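Sucrose 6(F)-phosphate phosphorylase (PDB 6S9V) is a bacterial carbohydrate-active enzyme of the alpha-amylase family, whose catalytic domain is built on a TIM barrel. Local coordinates at residues V331-I344 and F355-N369. Residues are numbered along the deposited sequence; the frame is centred on the assembly and turned at random.
With SO4 (sulfate ion), chain D.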
ATOM      1  N   VAL A 331      -3.814 -10.291  17.231  1.00 22.20           N
ATOM      2  CA  VAL A 331      -2.379 -10.419  16.982  1.00 23.47           C
ATOM      3  C   VAL A 331      -1.889 -11.794  17.410  1.00 23.33           C
ATOM      4  O   VAL A 331      -1.203 -12.495  16.652  1.00 23.10           O
ATOM      5  CB  VAL A 331      -1.614  -9.300  17.711  1.00 25.16           C
ATOM      6  CG1 VAL A 331      -0.130  -9.624  17.813  1.00 24.62           C
ATOM      7  CG2 VAL A 331      -1.828  -7.972  16.990  1.00 24.77           C
ATOM      8  N   ASP A 332      -2.236 -12.197  18.630  1.00 23.75           N
ATOM      9  CA  ASP A 332      -1.782 -13.482  19.154  1.00 24.42           C
ATOM     10  C   ASP A 332      -2.304 -14.644  18.316  1.00 22.90           C
ATOM     11  O   ASP A 332      -1.594 -15.634  18.108  1.00 23.77           O
ATOM     12  CB  ASP A 332      -2.216 -13.629  20.610  1.00 27.51           C
ATOM     13  CG  ASP A 332      -1.394 -12.772  21.564  1.00 30.23           C
ATOM     14  OD1 ASP A 332      -0.333 -12.249  21.159  1.00 30.99           O
ATOM     15  OD2 ASP A 332      -1.822 -12.606  22.722  1.00 31.54           O
ATOM     16  N   ILE A 333      -3.558 -14.563  17.858  1.00 21.56           N
ATOM     17  CA  ILE A 333      -4.097 -15.618  17.001  1.00 22.11           C
ATOM     18  C   ILE A 333      -3.347 -15.666  15.677  1.00 21.95           C
ATOM     19  O   ILE A 333      -3.026 -16.749  15.173  1.00 22.14           O
ATOM     20  CB  ILE A 333      -5.614 -15.430  16.792  1.00 22.50           C
ATOM     21  CG1 ILE A 333      -6.352 -15.736  18.105  1.00 23.83           C
ATOM     22  CG2 ILE A 333      -6.116 -16.304  15.627  1.00 22.57           C
ATOM     23  CD1 ILE A 333      -7.822 -15.379  18.075  1.00 26.00           C
ATOM     24  N   CYS A 334      -3.045 -14.503  15.091  1.00 22.03           N
ATOM     25  CA  CYS A 334      -2.271 -14.502  13.851  1.00 21.36           C
ATOM     26  C   CYS A 334      -0.877 -15.084  14.072  1.00 20.75           C
ATOM     27  O   CYS A 334      -0.364 -15.837  13.230  1.00 20.80           O
ATOM     28  CB  CYS A 334      -2.173 -13.084  13.284  1.00 20.61           C
ATOM     29  SG  CYS A 334      -3.721 -12.483  12.570  1.00 21.86           S
ATOM     30  N   VAL A 335      -0.246 -14.748  15.195  1.00 19.72           N
ATOM     31  CA  VAL A 335       1.088 -15.277  15.476  1.00 20.09           C
ATOM     32  C   VAL A 335       1.041 -16.789  15.702  1.00 22.26           C
ATOM     33  O   VAL A 335       1.964 -17.509  15.307  1.00 21.78           O
ATOM     34  CB  VAL A 335       1.716 -14.523  16.658  1.00 22.92           C
ATOM     35  CG1 VAL A 335       3.006 -15.186  17.105  1.00 26.04           C
ATOM     36  CG2 VAL A 335       1.993 -13.071  16.248  1.00 23.40           C
ATOM     37  N   GLN A 336      -0.010 -17.296  16.356  1.00 24.44           N
ATOM     38  CA  GLN A 336      -0.166 -18.747  16.440  1.00 24.84           C
ATOM     39  C   GLN A 336      -0.326 -19.376  15.062  1.00 23.92           C
ATOM     40  O   GLN A 336       0.002 -20.552  14.871  1.00 22.47           O
ATOM     41  CB  GLN A 336      -1.355 -19.138  17.310  1.00 28.20           C
ATOM     42  CG  GLN A 336      -1.106 -19.060  18.793  1.00 36.04           C
ATOM     43  CD  GLN A 336      -2.360 -19.354  19.584  1.00 40.99           C
ATOM     44  OE1 GLN A 336      -3.450 -19.472  19.016  1.00 44.78           O
ATOM     45  NE2 GLN A 336      -2.191 -19.602  20.877  1.00 40.02           N
ATOM     46  N   ARG A 337      -0.819 -18.610  14.092  1.00 23.95           N
ATOM     47  CA  ARG A 337      -1.008 -19.089  12.731  1.00 22.55           C
ATOM     48  C   ARG A 337       0.194 -18.789  11.849  1.00 23.04           C
ATOM     49  O   ARG A 337       0.073 -18.840  10.618  1.00 22.89           O
ATOM     50  CB  ARG A 337      -2.286 -18.490  12.133  1.00 20.68           C
ATOM     51  CG  ARG A 337      -3.529 -19.014  12.836  1.00 23.48           C
ATOM     52  CD  ARG A 337      -4.803 -18.277  12.486  1.00 22.41           C
ATOM     53  NE  ARG A 337      -5.889 -18.788  13.314  1.00 21.82           N
ATOM     54  CZ  ARG A 337      -7.159 -18.411  13.228  1.00 23.94           C
ATOM     55  NH1 ARG A 337      -7.537 -17.497  12.343  1.00 23.29           N
ATOM     56  NH2 ARG A 337      -8.056 -18.952  14.042  1.00 25.62           N
ATOM     57  N   GLY A 338       1.346 -18.490  12.462  1.00 21.26           N
ATOM     58  CA  GLY A 338       2.614 -18.351  11.770  1.00 20.76           C
ATOM     59  C   GLY A 338       3.122 -16.932  11.603  1.00 21.81           C
ATOM     60  O   GLY A 338       4.238 -16.746  11.101  1.00 22.05           O
ATOM     61  N   ALA A 339       2.361 -15.929  12.015  1.00 22.72           N
ATOM     62  CA  ALA A 339       2.764 -14.547  11.795  1.00 23.23           C
ATOM     63  C   ALA A 339       3.988 -14.166  12.627  1.00 25.13           C
ATOM     64  O   ALA A 339       4.259 -14.743  13.685  1.00 24.76           O
ATOM     65  CB  ALA A 339       1.609 -13.612  12.139  1.00 21.31           C
ATOM     66  N   ASN A 340       4.737 -13.183  12.130  1.00 24.75           N
ATOM     67  CA  ASN A 340       5.686 -12.415  12.930  1.00 22.33           C
ATOM     68  C   ASN A 340       5.253 -10.953  12.906  1.00 21.61           C
ATOM     69  O   ASN A 340       4.339 -10.565  12.171  1.00 21.93           O
ATOM     70  CB  ASN A 340       7.129 -12.573  12.434  1.00 21.76           C
ATOM     71  CG  ASN A 340       7.335 -12.033  11.033  1.00 21.37           C
ATOM     72  OD1 ASN A 340       7.574 -10.842  10.844  1.00 21.24           O
ATOM     73  ND2 ASN A 340       7.251 -12.911  10.041  1.00 21.27           N
ATOM     74  N   LEU A 341       5.878 -10.144  13.753  1.00 21.24           N
ATOM     75  CA  LEU A 341       5.384  -8.801  14.012  1.00 22.69           C
ATOM     76  C   LEU A 341       6.444  -7.755  13.724  1.00 23.39           C
ATOM     77  O   LEU A 341       7.625  -7.946  14.031  1.00 26.78           O
ATOM     78  CB  LEU A 341       4.924  -8.642  15.461  1.00 24.23           C
ATOM     79  CG  LEU A 341       3.895  -9.657  15.950  1.00 24.29           C
ATOM     80  CD1 LEU A 341       3.588  -9.384  17.414  1.00 26.26           C
ATOM     81  CD2 LEU A 341       2.645  -9.605  15.102  1.00 22.23           C
ATOM     82  N   SER A 342       6.011  -6.658  13.116  1.00 21.02           N
ATOM     83  CA  SER A 342       6.792  -5.439  13.054  1.00 24.45           C
ATOM     84  C   SER A 342       6.352  -4.538  14.200  1.00 25.24           C
ATOM     85  O   SER A 342       5.159  -4.252  14.347  1.00 22.58           O
ATOM     86  CB  SER A 342       6.601  -4.738  11.711  1.00 29.35           C
ATOM     87  OG  SER A 342       7.260  -5.448  10.678  1.00 34.27           O
ATOM     88  N   LEU A 343       7.311  -4.064  14.975  1.00 29.04           N
ATOM     89  CA  LEU A 343       7.026  -3.307  16.183  1.00 32.80           C
ATOM     90  C   LEU A 343       7.264  -1.825  15.923  1.00 35.66           C
ATOM     91  O   LEU A 343       7.960  -1.436  14.982  1.00 35.71           O
ATOM     92  CB  LEU A 343       7.885  -3.796  17.350  1.00 33.92           C
ATOM     93  CG  LEU A 343       7.747  -5.286  17.683  1.00 34.42           C
ATOM     94  CD1 LEU A 343       8.575  -5.658  18.914  1.00 35.12           C
ATOM     95  CD2 LEU A 343       6.294  -5.688  17.873  1.00 34.62           C
ATOM     96  N   ILE A 344       6.664  -0.999  16.776  1.00 39.95           N
ATOM     97  CA  ILE A 344       6.903   0.435  16.715  1.00 50.93           C
ATOM     98  C   ILE A 344       8.317   0.769  17.176  1.00 65.06           C
ATOM     99  O   ILE A 344       8.999   1.599  16.562  1.00 70.14           O
ATOM    100  CB  ILE A 344       5.853   1.172  17.567  1.00 50.26           C
ATOM    101  CG1 ILE A 344       4.449   1.012  16.977  1.00 47.51           C
ATOM    102  CG2 ILE A 344       6.218   2.643  17.692  1.00 53.47           C
ATOM    103  CD1 ILE A 344       4.187   1.877  15.776  1.00 49.00           C
ATOM    104  N   PHE A 355       1.795  -1.711  24.469  1.00 44.01           N
ATOM    105  CA  PHE A 355       1.498  -2.433  23.238  1.00 44.66           C
ATOM    106  C   PHE A 355       2.156  -1.686  22.083  1.00 41.26           C
ATOM    107  O   PHE A 355       1.878  -0.500  21.872  1.00 46.25           O
ATOM    108  CB  PHE A 355      -0.014  -2.517  23.048  1.00 44.58           C
ATOM    109  CG  PHE A 355      -0.459  -3.478  21.976  1.00 43.33           C
ATOM    110  CD1 PHE A 355      -0.289  -4.840  22.134  1.00 42.76           C
ATOM    111  CD2 PHE A 355      -1.067  -3.016  20.823  1.00 44.04           C
ATOM    112  CE1 PHE A 355      -0.716  -5.725  21.154  1.00 41.96           C
ATOM    113  CE2 PHE A 355      -1.487  -3.896  19.839  1.00 42.47           C
ATOM    114  CZ  PHE A 355      -1.314  -5.248  20.007  1.00 40.59           C
ATOM    115  N   ASP A 356       3.016  -2.361  21.326  1.00 32.49           N
ATOM    116  CA  ASP A 356       3.807  -1.659  20.316  1.00 31.86           C
ATOM    117  C   ASP A 356       3.834  -2.430  19.003  1.00 26.89           C
ATOM    118  O   ASP A 356       4.839  -2.437  18.285  1.00 28.73           O
ATOM    119  CB  ASP A 356       5.229  -1.378  20.811  1.00 38.50           C
ATOM    120  CG  ASP A 356       6.024  -2.633  21.070  1.00 44.45           C
ATOM    121  OD1 ASP A 356       5.413  -3.705  21.275  1.00 47.26           O
ATOM    122  OD2 ASP A 356       7.270  -2.549  21.056  1.00 47.38           O
ATOM    123  N   VAL A 357       2.715  -3.048  18.644  1.00 21.93           N
ATOM    124  CA  VAL A 357       2.620  -3.789  17.393  1.00 20.60           C
ATOM    125  C   VAL A 357       2.205  -2.833  16.277  1.00 19.78           C
ATOM    126  O   VAL A 357       1.098  -2.283  16.292  1.00 21.73           O
ATOM    127  CB  VAL A 357       1.624  -4.952  17.509  1.00 22.63           C
ATOM    128  CG1 VAL A 357       1.552  -5.692  16.180  1.00 22.70           C
ATOM    129  CG2 VAL A 357       2.021  -5.882  18.669  1.00 23.95           C
ATOM    130  N   HIS A 358       3.092  -2.670  15.293  1.00 19.11           N
ATOM    131  CA  HIS A 358       2.827  -1.818  14.135  1.00 19.85           C
ATOM    132  C   HIS A 358       2.058  -2.582  13.071  1.00 18.87           C
ATOM    133  O   HIS A 358       1.021  -2.111  12.584  1.00 18.94           O
ATOM    134  CB  HIS A 358       4.165  -1.290  13.600  1.00 21.72           C
ATOM    135  CG  HIS A 358       4.045  -0.290  12.494  1.00 21.80           C
ATOM    136  ND1 HIS A 358       3.240   0.826  12.577  1.00 21.61           N
ATOM    137  CD2 HIS A 358       4.665  -0.219  11.293  1.00 21.36           C
ATOM    138  CE1 HIS A 358       3.354   1.533  11.466  1.00 21.93           C
ATOM    139  NE2 HIS A 358       4.215   0.922  10.672  1.00 21.18           N
ATOM    140  N   GLN A 359       2.530  -3.776  12.707  1.00 19.59           N
ATOM    141  CA  GLN A 359       1.900  -4.567  11.662  1.00 18.47           C
ATOM    142  C   GLN A 359       2.085  -6.055  11.937  1.00 19.10           C
ATOM    143  O   GLN A 359       3.063  -6.473  12.565  1.00 21.33           O
ATOM    144  CB  GLN A 359       2.472  -4.210  10.287  1.00 19.85           C
ATOM    145  CG  GLN A 359       2.129  -2.800   9.858  1.00 24.33           C
ATOM    146  CD  GLN A 359       2.782  -2.380   8.559  1.00 26.89           C
ATOM    147  OE1 GLN A 359       3.510  -3.147   7.924  1.00 26.20           O
ATOM    148  NE2 GLN A 359       2.518  -1.143   8.154  1.00 25.49           N
ATOM    149  N   ILE A 360       1.121  -6.834  11.458  1.00 18.81           N
ATOM    150  CA  ILE A 360       1.147  -8.291  11.519  1.00 19.28           C
ATOM    151  C   ILE A 360       1.634  -8.791  10.165  1.00 18.91           C
ATOM    152  O   ILE A 360       0.931  -8.659   9.155  1.00 18.55           O
ATOM    153  CB  ILE A 360      -0.240  -8.862  11.841  1.00 19.62           C
ATOM    154  CG1 ILE A 360      -0.778  -8.292  13.153  1.00 20.68           C
ATOM    155  CG2 ILE A 360      -0.186 -10.386  11.901  1.00 20.06           C
ATOM    156  CD1 ILE A 360      -2.275  -8.554  13.351  1.00 21.03           C
ATOM    157  N   ASN A 361       2.817  -9.389  10.140  1.00 19.03           N
ATOM    158  CA  ASN A 361       3.398  -9.941   8.918  1.00 21.45           C
ATOM    159  C   ASN A 361       2.947 -11.392   8.782  1.00 21.53           C
ATOM    160  O   ASN A 361       3.415 -12.266   9.524  1.00 21.22           O
ATOM    161  CB  ASN A 361       4.922  -9.846   8.958  1.00 23.31           C
ATOM    162  CG  ASN A 361       5.412  -8.423   9.128  1.00 23.38           C
ATOM    163  OD1 ASN A 361       4.846  -7.494   8.563  1.00 21.40           O
ATOM    164  ND2 ASN A 361       6.461  -8.249   9.922  1.00 25.11           N
ATOM    165  N   CYS A 362       2.071 -11.652   7.811  1.00 20.66           N
ATOM    166  CA  CYS A 362       1.336 -12.908   7.685  1.00 21.27           C
ATOM    167  C   CYS A 362       0.574 -12.853   6.371  1.00 20.85           C
ATOM    168  O   CYS A 362       0.044 -11.794   6.031  1.00 22.68           O
ATOM    169  CB  CYS A 362       0.352 -13.077   8.858  1.00 22.97           C
ATOM    170  SG  CYS A 362      -0.402 -14.718   9.088  1.00 26.69           S
ATOM    171  N   THR A 363       0.525 -13.960   5.621  1.00 17.92           N
ATOM    172  CA  THR A 363      -0.387 -13.960   4.475  1.00 17.41           C
ATOM    173  C   THR A 363      -1.820 -13.926   4.999  1.00 17.65           C
ATOM    174  O   THR A 363      -2.113 -14.425   6.087  1.00 17.26           O
ATOM    175  CB  THR A 363      -0.183 -15.166   3.547  1.00 18.70           C
ATOM    176  OG1 THR A 363      -0.731 -16.354   4.136  1.00 20.41           O
ATOM    177  CG2 THR A 363       1.295 -15.364   3.237  1.00 19.10           C
ATOM    178  N   TYR A 364      -2.716 -13.288   4.244  1.00 17.29           N
ATOM    179  CA  TYR A 364      -4.072 -13.127   4.758  1.00 18.54           C
ATOM    180  C   TYR A 364      -4.781 -14.472   4.855  1.00 20.05           C
ATOM    181  O   TYR A 364      -5.525 -14.723   5.810  1.00 21.59           O
ATOM    182  CB  TYR A 364      -4.852 -12.143   3.895  1.00 18.55           C
ATOM    183  CG  TYR A 364      -5.890 -11.382   4.682  1.00 18.63           C
ATOM    184  CD1 TYR A 364      -5.573 -10.184   5.315  1.00 19.31           C
ATOM    185  CD2 TYR A 364      -7.180 -11.873   4.813  1.00 18.53           C
ATOM    186  CE1 TYR A 364      -6.520  -9.491   6.045  1.00 21.16           C
ATOM    187  CE2 TYR A 364      -8.129 -11.196   5.536  1.00 18.66           C
ATOM    188  CZ  TYR A 364      -7.800 -10.002   6.154  1.00 20.31           C
ATOM    189  OH  TYR A 364      -8.765  -9.329   6.875  1.00 19.21           O
ATOM    190  N   TYR A 365      -4.533 -15.362   3.893  1.00 19.74           N
ATOM    191  CA  TYR A 365      -5.093 -16.706   3.935  1.00 20.87           C
ATOM    192  C   TYR A 365      -4.602 -17.468   5.160  1.00 20.08           C
ATOM    193  O   TYR A 365      -5.399 -18.112   5.855  1.00 21.33           O
ATOM    194  CB  TYR A 365      -4.729 -17.418   2.634  1.00 21.40           C
ATOM    195  CG  TYR A 365      -5.269 -18.815   2.455  1.00 19.79           C
ATOM    196  CD1 TYR A 365      -6.634 -19.057   2.345  1.00 19.70           C
ATOM    197  CD2 TYR A 365      -4.403 -19.890   2.339  1.00 20.55           C
ATOM    198  CE1 TYR A 365      -7.117 -20.348   2.143  1.00 22.97           C
ATOM    199  CE2 TYR A 365      -4.872 -21.172   2.141  1.00 21.88           C
ATOM    200  CZ  TYR A 365      -6.224 -21.400   2.053  1.00 22.46           C
ATOM    201  OH  TYR A 365      -6.673 -22.687   1.854  1.00 22.19           O
ATOM    202  N   SER A 366      -3.301 -17.383   5.462  1.00 19.60           N
ATOM    203  CA  SER A 366      -2.779 -18.021   6.673  1.00 22.45           C
ATOM    204  C   SER A 366      -3.373 -17.393   7.932  1.00 21.66           C
ATOM    205  O   SER A 366      -3.615 -18.087   8.932  1.00 21.54           O
ATOM    206  CB  SER A 366      -1.251 -17.916   6.715  1.00 24.28           C
ATOM    207  OG  SER A 366      -0.635 -18.796   5.792  1.00 22.81           O
ATOM    208  N   ALA A 367      -3.606 -16.076   7.903  1.00 20.90           N
ATOM    209  CA  ALA A 367      -4.177 -15.394   9.058  1.00 20.87           C
ATOM    210  C   ALA A 367      -5.574 -15.906   9.379  1.00 19.60           C
ATOM    211  O   ALA A 367      -5.980 -15.905  10.546  1.00 19.34           O
ATOM    212  CB  ALA A 367      -4.214 -13.886   8.812  1.00 21.53           C
ATOM    213  N   LEU A 368      -6.314 -16.356   8.369  1.00 18.84           N
ATOM    214  CA  LEU A 368      -7.630 -16.953   8.550  1.00 20.74           C
ATOM    215  C   LEU A 368      -7.567 -18.468   8.729  1.00 22.06           C
ATOM    216  O   LEU A 368      -8.577 -19.154   8.536  1.00 22.40           O
ATOM    217  CB  LEU A 368      -8.538 -16.597   7.374  1.00 21.16           C
ATOM    218  CG  LEU A 368      -8.875 -15.105   7.339  1.00 21.15           C
ATOM    219  CD1 LEU A 368      -9.602 -14.740   6.038  1.00 21.59           C
ATOM    220  CD2 LEU A 368      -9.713 -14.720   8.547  1.00 21.83           C
ATOM    221  N   ASN A 369      -6.403 -18.995   9.091  1.00 22.16           N
ATOM    222  CA  ASN A 369      -6.238 -20.427   9.345  1.00 23.11           C
ATOM    223  C   ASN A 369      -6.496 -21.252   8.087  1.00 22.59           C
ATOM    224  O   ASN A 369      -6.916 -22.413   8.157  1.00 21.27           O
ATOM    225  CB  ASN A 369      -7.158 -20.871  10.485  1.00 23.33           C
ATOM    226  CG  ASN A 369      -6.439 -21.708  11.523  1.00 22.16           C
ATOM    227  OD1 ASN A 369      -5.285 -22.095  11.343  1.00 20.90           O
ATOM    228  ND2 ASN A 369      -7.127 -21.990  12.617  1.00 22.82           N
TER
HETATM  229  S   SO4 D 602       5.868   2.948   8.138  1.00 37.86           S
HETATM  230  O1  SO4 D 602       5.249   4.213   8.552  1.00 36.30           O
HETATM  231  O2  SO4 D 602       7.007   2.624   8.989  1.00 39.93           O
HETATM  232  O3  SO4 D 602       4.865   1.895   8.233  1.00 32.39           O
HETATM  233  O4  SO4 D 602       6.350   3.055   6.766  1.00 42.58           O
HETATM  234  O   HOH W   1      -2.366 -20.580   9.149  1.00 27.08           O
HETATM  235  O   HOH W   2       5.607  -4.785   8.223  1.00 34.05           O
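Asn340 has its CG wedged between its own backbone N and carbonyl carbon (chi1 64°), while CG of Asn361 stands opposite its carbonyl carbon (chi1 -58°). These two rotations bring the amides together with their planes 56° apart. Asn361 ND2 then serves two acceptors close to its own amide plane. Asn361 ND2 donates to Asn340 OD1 and to Ser342 OG, both at 3.0 Å and both nearly straight. Both hydrogens are used, which fixes the rotation of the Asn361 amide. A water joins Asn361 OD1, Ser342 OG and Gln359 OE1; Gln359 OE1 also accepts from Gly311 N.

The backbones beneath form an antiparallel pair at the edge of a small sheet, with 357-361 lying between 340-343 and 312-313. A classic beta bulge interrupts it: His358 N (2.8 Å) and Gln359 N (3.1 Å) both donate to Ser342 O. At the bulge, Ile344 CD1 lies against the ring of His358. His358 NE2 donates to a sulfate oxygen, O3, at 2.7 Å, and ND1 is hydrogen-bonded to Lys315 O. Tyr215 and Arg148 also bind the sulfate.

On the sheet face bearing Leu341 and Ile360, helix 324-336 packs down. Ile360 CG2 touches Cys334 CB at 3.6 Å, and its CD1 meets Val331 CG2. A Schellman motif at Gly338 ends this helix. Within this turn, just before Gly338, Arg337 reaches across: NH1 donates to Ala367 O at 2.9 Å, and the guanidinium is sandwiched between Ile333 CG2 and the stacked side chain of Asn369.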